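Local structure of DNA methyltransferase (Nicotiana tabacum, 4ONQ) at residues Asp69-Cys74 and Arg119-Cys124; Leu97-Arg100 and Glu104-Pro107; Met184-Pro189 and Lys205-Ser210. The protein probably methylates carbon 5 of cytosine in DNA with S-adenosyl-L-methionine as methyl donor, and is represented here by its catalytic domain. The protein carries 5 engineered substitutions. All coordinates share one frame; numbering follows the deposited sequence.

Contact 1 of 3, residues Asp69-Cys74 and Arg119-Cys124; sequences DSKYFC and RTKLNC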
ATOM      1  N   ASP A  69       4.035   9.882  -2.811  1.00 54.93           N
ATOM      2  CA  ASP A  69       5.150   8.975  -2.629  1.00 56.07           C
ATOM      3  C   ASP A  69       5.170   8.569  -1.164  1.00 49.96           C
ATOM      4  O   ASP A  69       5.154   9.423  -0.275  1.00 45.47           O
ATOM      5  CB  ASP A  69       6.455   9.684  -3.004  1.00 49.50           C
ATOM      6  CG  ASP A  69       7.625   8.730  -3.159  1.00 46.12           C
ATOM      7  OD1 ASP A  69       7.691   7.719  -2.424  1.00 46.46           O
ATOM      8  OD2 ASP A  69       8.485   8.994  -4.026  1.00 52.44           O
ATOM      9  N   SER A  70       5.214   7.267  -0.909  1.00 42.33           N
ATOM     10  CA  SER A  70       5.134   6.778   0.463  1.00 38.36           C
ATOM     11  C   SER A  70       6.412   7.036   1.244  1.00 38.66           C
ATOM     12  O   SER A  70       6.497   6.704   2.425  1.00 44.90           O
ATOM     13  CB  SER A  70       4.778   5.293   0.495  1.00 37.16           C
ATOM     14  OG  SER A  70       3.436   5.096   0.102  1.00 43.81           O
ATOM     15  N   LYS A  71       7.352   7.696   0.628  1.00 39.68           N
ATOM     16  CA  LYS A  71       8.571   8.012   1.291  1.00 40.18           C
ATOM     17  C   LYS A  71       8.350   9.065   2.306  1.00 45.83           C
ATOM     18  O   LYS A  71       9.158   9.303   3.148  1.00 42.84           O
ATOM     19  CB  LYS A  71       9.568   8.499   0.292  1.00 46.67           C
ATOM     20  CG  LYS A  71       9.467   9.931  -0.053  1.00 50.49           C
ATOM     21  CD  LYS A  71      10.394  10.238  -1.168  1.00 44.15           C
ATOM     22  CE  LYS A  71      10.536  11.687  -1.456  1.00 48.96           C
ATOM     23  NZ  LYS A  71      11.427  11.893  -2.595  1.00 54.98           N
ATOM     24  N   TYR A  72       7.208   9.687   2.229  1.00 45.24           N
ATOM     25  CA  TYR A  72       6.793  10.665   3.224  1.00 42.08           C
ATOM     26  C   TYR A  72       6.071  10.001   4.391  1.00 46.80           C
ATOM     27  O   TYR A  72       5.605  10.675   5.308  1.00 51.36           O
ATOM     28  CB  TYR A  72       5.910  11.729   2.577  1.00 44.11           C
ATOM     29  CG  TYR A  72       6.652  12.552   1.551  1.00 44.70           C
ATOM     30  CD1 TYR A  72       7.647  13.435   1.938  1.00 46.09           C
ATOM     31  CD2 TYR A  72       6.364  12.441   0.197  1.00 44.86           C
ATOM     32  CE1 TYR A  72       8.335  14.186   1.009  1.00 47.62           C
ATOM     33  CE2 TYR A  72       7.049  13.185  -0.741  1.00 46.42           C
ATOM     34  CZ  TYR A  72       8.031  14.058  -0.327  1.00 47.80           C
ATOM     35  OH  TYR A  72       8.717  14.810  -1.250  1.00 49.58           O
ATOM     36  N   PHE A  73       5.991   8.675   4.359  1.00 45.10           N
ATOM     37  CA  PHE A  73       5.292   7.940   5.405  1.00 41.65           C
ATOM     38  C   PHE A  73       6.132   6.824   6.013  1.00 48.37           C
ATOM     39  O   PHE A  73       5.812   6.315   7.090  1.00 57.53           O
ATOM     40  CB  PHE A  73       3.965   7.396   4.879  1.00 40.02           C
ATOM     41  CG  PHE A  73       2.993   8.469   4.480  1.00 46.59           C
ATOM     42  CD1 PHE A  73       2.030   8.911   5.369  1.00 48.31           C
ATOM     43  CD2 PHE A  73       3.053   9.047   3.222  1.00 44.96           C
ATOM     44  CE1 PHE A  73       1.135   9.898   5.008  1.00 47.51           C
ATOM     45  CE2 PHE A  73       2.166  10.038   2.859  1.00 42.48           C
ATOM     46  CZ  PHE A  73       1.204  10.461   3.753  1.00 45.04           C
ATOM     47  N   CYS A  74       7.209   6.456   5.328  1.00 39.96           N
ATOM     48  CA  CYS A  74       8.075   5.377   5.788  1.00 45.41           C
ATOM     49  C   CYS A  74       9.426   5.489   5.111  1.00 38.02           C
ATOM     50  O   CYS A  74       9.677   6.438   4.373  1.00 46.20           O
ATOM     51  CB  CYS A  74       7.459   4.011   5.488  1.00 36.51           C
ATOM     52  SG  CYS A  74       7.265   3.679   3.723  1.00 38.84           S
ATOM     53  N   ARG A 119      22.471   6.225   0.343  1.00 43.54           N
ATOM     54  CA  ARG A 119      21.049   5.947   0.525  1.00 42.48           C
ATOM     55  C   ARG A 119      20.591   6.126   1.971  1.00 47.74           C
ATOM     56  O   ARG A 119      21.249   5.675   2.908  1.00 45.93           O
ATOM     57  CB  ARG A 119      20.717   4.529   0.085  1.00 41.09           C
ATOM     58  CG  ARG A 119      20.895   4.257  -1.381  1.00 41.97           C
ATOM     59  CD  ARG A 119      20.622   2.787  -1.663  1.00 40.38           C
ATOM     60  NE  ARG A 119      21.557   1.921  -0.951  1.00 40.38           N
ATOM     61  CZ  ARG A 119      21.325   0.643  -0.675  1.00 40.25           C
ATOM     62  NH1 ARG A 119      20.179   0.085  -1.041  1.00 37.79           N
ATOM     63  NH2 ARG A 119      22.236  -0.068  -0.026  1.00 38.10           N
ATOM     64  N   THR A 120      19.457   6.796   2.139  1.00 44.68           N
ATOM     65  CA  THR A 120      18.793   6.858   3.434  1.00 51.69           C
ATOM     66  C   THR A 120      17.353   6.414   3.235  1.00 49.03           C
ATOM     67  O   THR A 120      16.564   6.336   4.174  1.00 51.47           O
ATOM     68  CB  THR A 120      18.831   8.274   4.027  1.00 48.91           C
ATOM     69  OG1 THR A 120      18.221   9.187   3.110  1.00 56.71           O
ATOM     70  CG2 THR A 120      20.270   8.704   4.281  1.00 43.95           C
ATOM     71  N   LYS A 121      17.035   6.099   1.987  1.00 52.49           N
ATOM     72  CA  LYS A 121      15.692   5.722   1.597  1.00 46.47           C
ATOM     73  C   LYS A 121      15.783   4.546   0.639  1.00 41.80           C
ATOM     74  O   LYS A 121      16.635   4.525  -0.254  1.00 46.58           O
ATOM     75  CB  LYS A 121      15.019   6.895   0.887  1.00 41.18           C
ATOM     76  CG  LYS A 121      13.605   7.167   1.337  1.00 59.65           C
ATOM     77  CD  LYS A 121      13.576   8.067   2.562  1.00 57.49           C
ATOM     78  CE  LYS A 121      12.148   8.304   3.006  1.00 46.46           C
ATOM     79  NZ  LYS A 121      12.087   9.089   4.256  1.00 47.03           N
ATOM     80  N   LEU A 122      14.909   3.565   0.821  1.00 38.68           N
ATOM     81  CA  LEU A 122      14.848   2.425  -0.085  1.00 37.33           C
ATOM     82  C   LEU A 122      13.979   2.752  -1.295  1.00 41.70           C
ATOM     83  O   LEU A 122      13.142   3.650  -1.242  1.00 45.02           O
ATOM     84  CB  LEU A 122      14.291   1.201   0.644  1.00 35.97           C
ATOM     85  CG  LEU A 122      15.179   0.613   1.743  1.00 35.83           C
ATOM     86  CD1 LEU A 122      14.349  -0.104   2.791  1.00 34.86           C
ATOM     87  CD2 LEU A 122      16.189  -0.343   1.138  1.00 40.00           C
ATOM     88  N   ASN A 123      14.186   2.024  -2.385  1.00 39.94           N
ATOM     89  CA  ASN A 123      13.323   2.136  -3.555  1.00 40.53           C
ATOM     90  C   ASN A 123      12.003   1.400  -3.338  1.00 38.06           C
ATOM     91  O   ASN A 123      11.773   0.839  -2.265  1.00 36.73           O
ATOM     92  CB  ASN A 123      14.039   1.601  -4.794  1.00 50.75           C
ATOM     93  CG  ASN A 123      15.178   2.497  -5.233  1.00 57.56           C
ATOM     94  OD1 ASN A 123      15.484   3.492  -4.581  1.00 66.55           O
ATOM     95  ND2 ASN A 123      15.816   2.142  -6.339  1.00 64.54           N
ATOM     96  N   CYS A 124      11.136   1.420  -4.346  1.00 41.70           N
ATOM     97  CA  CYS A 124       9.850   0.729  -4.269  1.00 40.01           C
ATOM     98  C   CYS A 124      10.064  -0.738  -3.923  1.00 36.61           C
ATOM     99  O   CYS A 124      10.915  -1.404  -4.513  1.00 51.58           O
ATOM    100  CB  CYS A 124       9.085   0.862  -5.592  1.00 46.29           C
ATOM    101  SG  CYS A 124       7.357   0.291  -5.529  1.00 62.40           S
TER

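Contact 2 of 3, residues Leu97-Arg100 and Glu104-Pro107; sequences LAPR and EALP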
ATOM      1  N   LEU A  97       4.737   8.098  14.042  1.00 52.03           N
ATOM      2  CA  LEU A  97       5.157   8.084  12.655  1.00 46.28           C
ATOM      3  C   LEU A  97       6.206   7.004  12.447  1.00 49.66           C
ATOM      4  O   LEU A  97       7.014   6.722  13.338  1.00 54.19           O
ATOM      5  CB  LEU A  97       5.704   9.445  12.260  1.00 41.92           C
ATOM      6  CG  LEU A  97       4.684  10.572  12.455  1.00 43.28           C
ATOM      7  CD1 LEU A  97       5.338  11.917  12.225  1.00 44.85           C
ATOM      8  CD2 LEU A  97       3.498  10.379  11.515  1.00 42.85           C
ATOM      9  N   ALA A  98       6.167   6.375  11.282  1.00 52.59           N
ATOM     10  CA  ALA A  98       7.129   5.335  10.967  1.00 51.67           C
ATOM     11  C   ALA A  98       8.494   5.983  10.813  1.00 50.04           C
ATOM     12  O   ALA A  98       8.586   7.142  10.399  1.00 49.37           O
ATOM     13  CB  ALA A  98       6.726   4.615   9.692  1.00 36.73           C
ATOM     14  N   PRO A  99       9.557   5.250  11.174  1.00 48.14           N
ATOM     15  CA  PRO A  99      10.921   5.707  10.898  1.00 43.84           C
ATOM     16  C   PRO A  99      11.043   5.985   9.411  1.00 39.75           C
ATOM     17  O   PRO A  99      10.495   5.233   8.609  1.00 50.22           O
ATOM     18  CB  PRO A  99      11.787   4.500  11.294  1.00 50.91           C
ATOM     19  CG  PRO A  99      10.843   3.343  11.397  1.00 53.62           C
ATOM     20  CD  PRO A  99       9.539   3.929  11.819  1.00 44.96           C
ATOM     21  N   ARG A 100      11.720   7.063   9.041  1.00 44.07           N
ATOM     22  CA  ARG A 100      11.746   7.457   7.642  1.00 51.00           C
ATOM     23  C   ARG A 100      13.118   7.317   6.987  1.00 51.94           C
ATOM     24  O   ARG A 100      13.266   7.586   5.803  1.00 45.28           O
ATOM     25  CB  ARG A 100      11.166   8.865   7.460  1.00 70.18           C
ATOM     26  CG  ARG A 100       9.641   8.899   7.559  1.00 86.66           C
ATOM     27  CD  ARG A 100       9.075  10.312   7.510  1.00100.04           C
ATOM     28  NE  ARG A 100       9.122  10.901   6.174  1.00107.26           N
ATOM     29  CZ  ARG A 100       9.998  11.826   5.792  1.00111.18           C
ATOM     30  NH1 ARG A 100      10.907  12.274   6.645  1.00117.77           N
ATOM     31  NH2 ARG A 100       9.964  12.305   4.557  1.00103.17           N
ATOM     32  N   GLU A 104      17.063   4.435  10.727  1.00 52.42           N
ATOM     33  CA  GLU A 104      16.077   4.350  11.782  1.00 50.51           C
ATOM     34  C   GLU A 104      15.278   3.064  11.762  1.00 49.02           C
ATOM     35  O   GLU A 104      15.067   2.467  12.781  1.00 43.22           O
ATOM     36  CB  GLU A 104      15.145   5.576  11.864  1.00 52.28           C
ATOM     37  CG  GLU A 104      15.641   6.860  11.211  1.00 72.44           C
ATOM     38  CD  GLU A 104      14.830   8.087  11.580  1.00 79.12           C
ATOM     39  OE1 GLU A 104      15.239   8.822  12.474  1.00 84.66           O
ATOM     40  OE2 GLU A 104      13.792   8.344  10.968  1.00 79.21           O
ATOM     41  N   ALA A 105      14.833   2.657  10.587  1.00 44.49           N
ATOM     42  CA  ALA A 105      14.034   1.458  10.437  1.00 42.67           C
ATOM     43  C   ALA A 105      14.751   0.163  10.733  1.00 36.30           C
ATOM     44  O   ALA A 105      14.210  -0.716  11.309  1.00 38.22           O
ATOM     45  CB  ALA A 105      13.334   1.428   9.103  1.00 37.00           C
ATOM     46  N   LEU A 106      15.986   0.090  10.319  1.00 40.28           N
ATOM     47  CA  LEU A 106      16.768  -1.089  10.445  1.00 37.82           C
ATOM     48  C   LEU A 106      18.041  -0.769  11.162  1.00 47.88           C
ATOM     49  O   LEU A 106      19.046  -0.558  10.564  1.00 48.47           O
ATOM     50  CB  LEU A 106      17.123  -1.582   9.078  1.00 34.56           C
ATOM     51  CG  LEU A 106      16.203  -2.363   8.181  1.00 51.99           C
ATOM     52  CD1 LEU A 106      14.941  -2.858   8.793  1.00 54.50           C
ATOM     53  CD2 LEU A 106      15.877  -1.560   6.972  1.00 54.21           C
ATOM     54  N   PRO A 107      17.972  -0.750  12.470  1.00 48.04           N
ATOM     55  CA  PRO A 107      19.069  -0.345  13.358  1.00 45.63           C
ATOM     56  C   PRO A 107      20.333  -1.170  13.161  1.00 48.57           C
ATOM     57  O   PRO A 107      21.434  -0.624  13.227  1.00 56.03           O
ATOM     58  CB  PRO A 107      18.500  -0.605  14.754  1.00 40.21           C
ATOM     59  CG  PRO A 107      17.028  -0.528  14.578  1.00 43.53           C
ATOM     60  CD  PRO A 107      16.763  -1.114  13.229  1.00 42.38           C
TER

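Contact 3 of 3, residues Met184-Pro189 and Lys205-Ser210; sequences MLLGFP and KSLGNS. With SFG (sinefungin), chain C.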
ATOM      1  N   MET A 184       7.167  -4.528   8.233  1.00 29.34           N
ATOM      2  CA  MET A 184       7.142  -3.313   9.015  1.00 33.64           C
ATOM      3  C   MET A 184       7.256  -2.067   8.140  1.00 33.57           C
ATOM      4  O   MET A 184       6.653  -1.042   8.446  1.00 36.86           O
ATOM      5  CB  MET A 184       8.175  -3.339  10.136  1.00 34.08           C
ATOM      6  CG  MET A 184       9.576  -3.087   9.713  1.00 57.66           C
ATOM      7  SD  MET A 184      10.174  -1.644  10.584  1.00 62.18           S
ATOM      8  CE  MET A 184       9.947  -0.386   9.346  1.00 30.30           C
ATOM      9  N   LEU A 185       7.999  -2.158   7.040  1.00 33.16           N
ATOM     10  CA  LEU A 185       8.110  -1.022   6.131  1.00 38.95           C
ATOM     11  C   LEU A 185       6.749  -0.653   5.534  1.00 36.94           C
ATOM     12  O   LEU A 185       6.458   0.519   5.310  1.00 43.27           O
ATOM     13  CB  LEU A 185       9.124  -1.303   5.023  1.00 28.25           C
ATOM     14  CG  LEU A 185      10.588  -1.308   5.454  1.00 33.44           C
ATOM     15  CD1 LEU A 185      11.467  -1.756   4.309  1.00 28.52           C
ATOM     16  CD2 LEU A 185      11.007   0.056   5.969  1.00 29.46           C
ATOM     17  N   LEU A 186       5.914  -1.657   5.295  1.00 29.21           N
ATOM     18  CA  LEU A 186       4.590  -1.425   4.726  1.00 33.61           C
ATOM     19  C   LEU A 186       3.512  -1.093   5.762  1.00 35.52           C
ATOM     20  O   LEU A 186       2.391  -0.755   5.396  1.00 38.12           O
ATOM     21  CB  LEU A 186       4.161  -2.619   3.875  1.00 29.69           C
ATOM     22  CG  LEU A 186       5.008  -2.800   2.612  1.00 34.19           C
ATOM     23  CD1 LEU A 186       4.693  -4.116   1.942  1.00 29.03           C
ATOM     24  CD2 LEU A 186       4.780  -1.632   1.653  1.00 33.13           C
ATOM     25  N   GLY A 187       3.848  -1.183   7.048  1.00 29.55           N
ATOM     26  CA  GLY A 187       2.909  -0.834   8.102  1.00 28.87           C
ATOM     27  C   GLY A 187       2.062  -1.991   8.607  1.00 37.27           C
ATOM     28  O   GLY A 187       1.042  -1.787   9.262  1.00 39.18           O
ATOM     29  N   PHE A 188       2.482  -3.212   8.300  1.00 29.06           N
ATOM     30  CA  PHE A 188       1.759  -4.396   8.749  1.00 28.37           C
ATOM     31  C   PHE A 188       2.286  -4.880  10.088  1.00 28.89           C
ATOM     32  O   PHE A 188       3.458  -4.683  10.408  1.00 39.98           O
ATOM     33  CB  PHE A 188       1.840  -5.508   7.698  1.00 27.91           C
ATOM     34  CG  PHE A 188       0.954  -5.272   6.505  1.00 30.30           C
ATOM     35  CD1 PHE A 188      -0.394  -5.601   6.550  1.00 27.99           C
ATOM     36  CD2 PHE A 188       1.464  -4.705   5.344  1.00 30.25           C
ATOM     37  CE1 PHE A 188      -1.215  -5.378   5.448  1.00 40.49           C
ATOM     38  CE2 PHE A 188       0.651  -4.477   4.248  1.00 27.47           C
ATOM     39  CZ  PHE A 188      -0.687  -4.817   4.297  1.00 32.71           C
ATOM     40  N   PRO A 189       1.412  -5.501  10.891  1.00 34.54           N
ATOM     41  CA  PRO A 189       1.889  -6.069  12.154  1.00 34.29           C
ATOM     42  C   PRO A 189       2.846  -7.218  11.883  1.00 36.23           C
ATOM     43  O   PRO A 189       2.730  -7.891  10.862  1.00 40.01           O
ATOM     44  CB  PRO A 189       0.611  -6.582  12.815  1.00 30.76           C
ATOM     45  CG  PRO A 189      -0.338  -6.814  11.680  1.00 33.65           C
ATOM     46  CD  PRO A 189      -0.021  -5.756  10.670  1.00 29.51           C
ATOM     47  N   LYS A 205       5.750 -11.864  -2.643  1.00 44.48           N
ATOM     48  CA  LYS A 205       4.824 -11.474  -3.644  1.00 38.94           C
ATOM     49  C   LYS A 205       3.598 -10.788  -3.098  1.00 42.66           C
ATOM     50  O   LYS A 205       3.149  -9.839  -3.641  1.00 39.56           O
ATOM     51  CB  LYS A 205       4.468 -12.686  -4.460  1.00 48.19           C
ATOM     52  CG  LYS A 205       3.510 -12.432  -5.572  1.00 64.00           C
ATOM     53  CD  LYS A 205       3.035 -13.714  -6.209  1.00 75.56           C
ATOM     54  CE  LYS A 205       2.260 -13.501  -7.494  1.00 79.16           C
ATOM     55  NZ  LYS A 205       0.818 -13.254  -7.321  1.00 72.91           N
ATOM     56  N   SER A 206       3.072 -11.260  -1.998  1.00 34.72           N
ATOM     57  CA  SER A 206       1.907 -10.624  -1.391  1.00 29.51           C
ATOM     58  C   SER A 206       2.241  -9.272  -0.755  1.00 33.46           C
ATOM     59  O   SER A 206       1.433  -8.342  -0.795  1.00 36.87           O
ATOM     60  CB  SER A 206       1.251 -11.554  -0.363  1.00 29.70           C
ATOM     61  OG  SER A 206       0.629 -12.663  -1.002  1.00 40.24           O
ATOM     62  N   LEU A 207       3.430  -9.161  -0.170  1.00 29.41           N
ATOM     63  CA  LEU A 207       3.846  -7.896   0.425  1.00 27.70           C
ATOM     64  C   LEU A 207       4.172  -6.871  -0.660  1.00 32.03           C
ATOM     65  O   LEU A 207       3.723  -5.720  -0.609  1.00 37.76           O
ATOM     66  CB  LEU A 207       5.039  -8.111   1.359  1.00 30.13           C
ATOM     67  CG  LEU A 207       4.728  -8.840   2.673  1.00 28.50           C
ATOM     68  CD1 LEU A 207       5.989  -9.491   3.264  1.00 28.94           C
ATOM     69  CD2 LEU A 207       4.121  -7.880   3.663  1.00 27.26           C
ATOM     70  N   GLY A 208       4.935  -7.305  -1.655  1.00 28.68           N
ATOM     71  CA  GLY A 208       5.352  -6.448  -2.752  1.00 41.20           C
ATOM     72  C   GLY A 208       4.205  -5.801  -3.504  1.00 40.22           C
ATOM     73  O   GLY A 208       4.369  -4.742  -4.099  1.00 35.01           O
ATOM     74  N   ASN A 209       3.038  -6.435  -3.465  1.00 34.01           N
ATOM     75  CA  ASN A 209       1.871  -5.934  -4.178  1.00 36.54           C
ATOM     76  C   ASN A 209       0.902  -5.132  -3.309  1.00 40.97           C
ATOM     77  O   ASN A 209      -0.113  -4.660  -3.797  1.00 42.65           O
ATOM     78  CB  ASN A 209       1.133  -7.098  -4.853  1.00 39.12           C
ATOM     79  CG  ASN A 209       1.894  -7.655  -6.053  1.00 43.67           C
ATOM     80  OD1 ASN A 209       2.574  -6.918  -6.765  1.00 43.52           O
ATOM     81  ND2 ASN A 209       1.789  -8.958  -6.272  1.00 40.83           N
ATOM     82  N   SER A 210       1.226  -4.961  -2.033  1.00 36.32           N
ATOM     83  CA  SER A 210       0.267  -4.415  -1.074  1.00 34.01           C
ATOM     84  C   SER A 210       0.207  -2.884  -1.002  1.00 32.78           C
ATOM     85  O   SER A 210       0.972  -2.189  -1.667  1.00 43.14           O
ATOM     86  CB  SER A 210       0.547  -4.981   0.317  1.00 27.86           C
ATOM     87  OG  SER A 210      -0.381  -4.464   1.246  1.00 51.73           O
TER
HETATM   88  N   SFG C 700      -4.589  -4.404  -1.904  1.00 66.26           N
HETATM   89  CA  SFG C 700      -3.716  -5.567  -1.665  1.00 74.87           C
HETATM   90  C   SFG C 700      -2.978  -5.300  -0.356  1.00 77.08           C
HETATM   91  O   SFG C 700      -3.091  -4.166   0.155  1.00 73.47           O
HETATM   92  OXT SFG C 700      -2.370  -6.271   0.143  1.00 87.12           O
HETATM   93  CB  SFG C 700      -2.785  -5.732  -2.879  1.00 82.30           C
HETATM   94  CG  SFG C 700      -3.736  -6.123  -4.008  1.00 80.74           C
HETATM   95  CD  SFG C 700      -3.231  -6.349  -5.448  1.00 77.69           C
HETATM   96  NE  SFG C 700      -2.653  -5.145  -6.051  1.00 73.31           N
HETATM   97  C5' SFG C 700      -4.527  -6.840  -6.120  1.00 74.51           C
HETATM   98  C4' SFG C 700      -4.689  -8.151  -5.307  1.00 99.01           C
HETATM   99  O4' SFG C 700      -5.314  -8.583  -6.603  1.00 99.72           O
HETATM  100  C3' SFG C 700      -3.949  -9.481  -5.263  1.00 91.12           C
HETATM  101  O3' SFG C 700      -4.504 -10.343  -4.284  1.00 95.69           O
HETATM  102  C2' SFG C 700      -4.108 -10.007  -6.636  1.00 87.01           C
HETATM  103  O2' SFG C 700      -3.685 -11.374  -6.672  1.00 72.91           O
HETATM  104  C1' SFG C 700      -5.648  -9.970  -6.456  1.00100.98           C
HETATM  105  N9  SFG C 700      -6.310 -10.464  -7.687  1.00 99.17           N
HETATM  106  C8  SFG C 700      -5.809 -10.793  -8.867  1.00102.53           C
HETATM  107  N7  SFG C 700      -6.816 -11.141  -9.665  1.00 99.00           N
HETATM  108  C5  SFG C 700      -7.957 -11.004  -8.988  1.00 95.62           C
HETATM  109  C6  SFG C 700      -9.233 -11.221  -9.326  1.00 88.34           C
HETATM  110  N6  SFG C 700      -9.459 -11.654 -10.564  1.00 84.57           N
HETATM  111  N1  SFG C 700     -10.246 -11.017  -8.474  1.00 82.53           N
HETATM  112  C2  SFG C 700      -9.949 -10.563  -7.189  1.00 86.35           C
HETATM  113  N3  SFG C 700      -8.608 -10.346  -6.861  1.00 94.72           N
HETATM  114  C4  SFG C 700      -7.643 -10.546  -7.776  1.00 97.31           C

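Contact 1 of 3, residues Asp69-Cys74 and Arg119-Cys124
K121 is the residue of 119-124 that reaches across to K71 and C74. A kink at its second torsion (chi2 86°) turns an otherwise extended chain toward two backbone carbonyls. Its ammonium nitrogen NZ lies 3.1 Å from the K71 O in a weak hydrogen bond, and its CE comes within 3.4 Å of the C74 O. NZ also hydrogen-bonds to R100 O, so its positive charge is probably offset by backbone oxygens from two loops. K121 CE also packs 3.7 Å from K71 CB, since a lysine offers methylenes on the way to its charge. K71 then leads its own amine away, and its CG sits 4.0 Å above the centre of the Y72 ring in a CH-pi-like arrangement. A methionine in place of K121 would probably leave the carbonyls of K71 and R100 without their common donor. Next along the segment, the L122 backbone bonds to A75 and A77, and N123 N to N165, fixing the strip beside its partner. On the facing side, D69 OD1 accepts from K71 N at 3.1 Å, met 38° above the carboxylate plane. This Asx turn opens the 3-10 turn 70-72 in the link between antiparallel strands 66-69 and 79-84, at one edge of the mixed sheet of the Rossmann-like methyltransferase domain.

Contact 2 of 3, residues Leu97-Arg100 and Glu104-Pro107
P99 lays its ring against the start of 104-107, covering the E104 CB and the backbone and methyl of A105. P99 CB is 3.6 Å from E104 CB, while P99 CG meets A105 CB at 3.9 Å. Proline suits this place because its compact, rigid ring packs on the helix and its phi is held near -55°; the small A105 lets the ring come close. The same methyl also touches M184 and L185 of helix 179-186. The loop that follows strand 79-84 thus doubles back onto the one-turn helix 102-105 it leads into, within the DRM-type methyltransferase domain, and E104 closes the bend. Its carboxylate accepts from the backbone of the incoming loop: R100 N to E104 OE2 is 3.1 Å, nearly straight at 161°, and uses the anti lone pair. To get there, CG of E104 almost eclipses the backbone N (chi1 -20°), and the chain then runs extended. Glutamate has the length to span from the helix to the loop. No salt bridge forms between E104 and the R100 side chain, NH1 being 6.5 Å from E104 OE2; that side chain also touches Y72 and T19. E104 N, meanwhile, is bonded to T101 OG1.

Contact 3 of 3, residues Met184-Pro189 and Lys205-Ser210
The F188 ring turns its edge to S210: OG lies near the ring plane, 3.1 Å from F188 CZ and 3.2 Å from F188 CE2, so the hydroxyl oxygen faces the slightly positive ring hydrogens. The H192 ring is stacked on F188, while L207 CD2 approaches obliquely, 4.5 Å from F188 CD2. A phenylalanine suits this spot because it fills the space between the two helix ends and offers a rim that tolerates an oxygen. L186 extends its CD1 branch over the last turn of helix 200-208, meeting the L207 O at 3.2 Å and L207 CB at 4.1 Å. That carbonyl is already engaged by S210 N, so the methyl covers an oxygen whose backbone bond is made. The leucines thus give the helix pair a largely apolar seam in which one methyl also lies against a backbone oxygen. Helix 179-186 ends in a Schellman motif at G187, whose positive phi would jam any side chain against the preceding carbonyl; the turn then swings F188 toward S210. The first torsion of S210, near 180°, swings OG away from its backbone N and toward sinefungin, 2.9 Å from both carboxylate oxygens OXT and O. N209 O accepts a weak bond from the amine NE of sinefungin, the group standing in place of the sulfonium methyl of the natural cofactor. The sequence GNS at 208-210 is consistent with motif X of C5 cytosine methyltransferases, which binds the amino-acid end of the cofactor. A small hydroxyl pressed between an aromatic edge and a carboxylate is consistent with F188 acting as a second-shell residue that probably limits where S210 OG can sit beside sinefungin and, probably, the natural cofactor.

How the contacts relate
Following the chain from the N terminus, 69-74 comes off edge strand 66-69 and opens contact 1, which closes only at 119-124, 45 residues on. Within that excursion lies contact 2, a tight turn-back of the loop 97-100 onto helix 102-105. Contact 3 follows in series, closing a 15-residue link between helices 179-186 and 200-208. The three are neighbours in space. Contacts 1 and 2 meet where F73 O lies against the methyl of A98. Helix 102-105 meets helix 179-186 through A105, and L122 of contact 1 reaches L185 on that same helix, which contact 3 in turn packs against the end of helix 200-208 beside the sinefungin site.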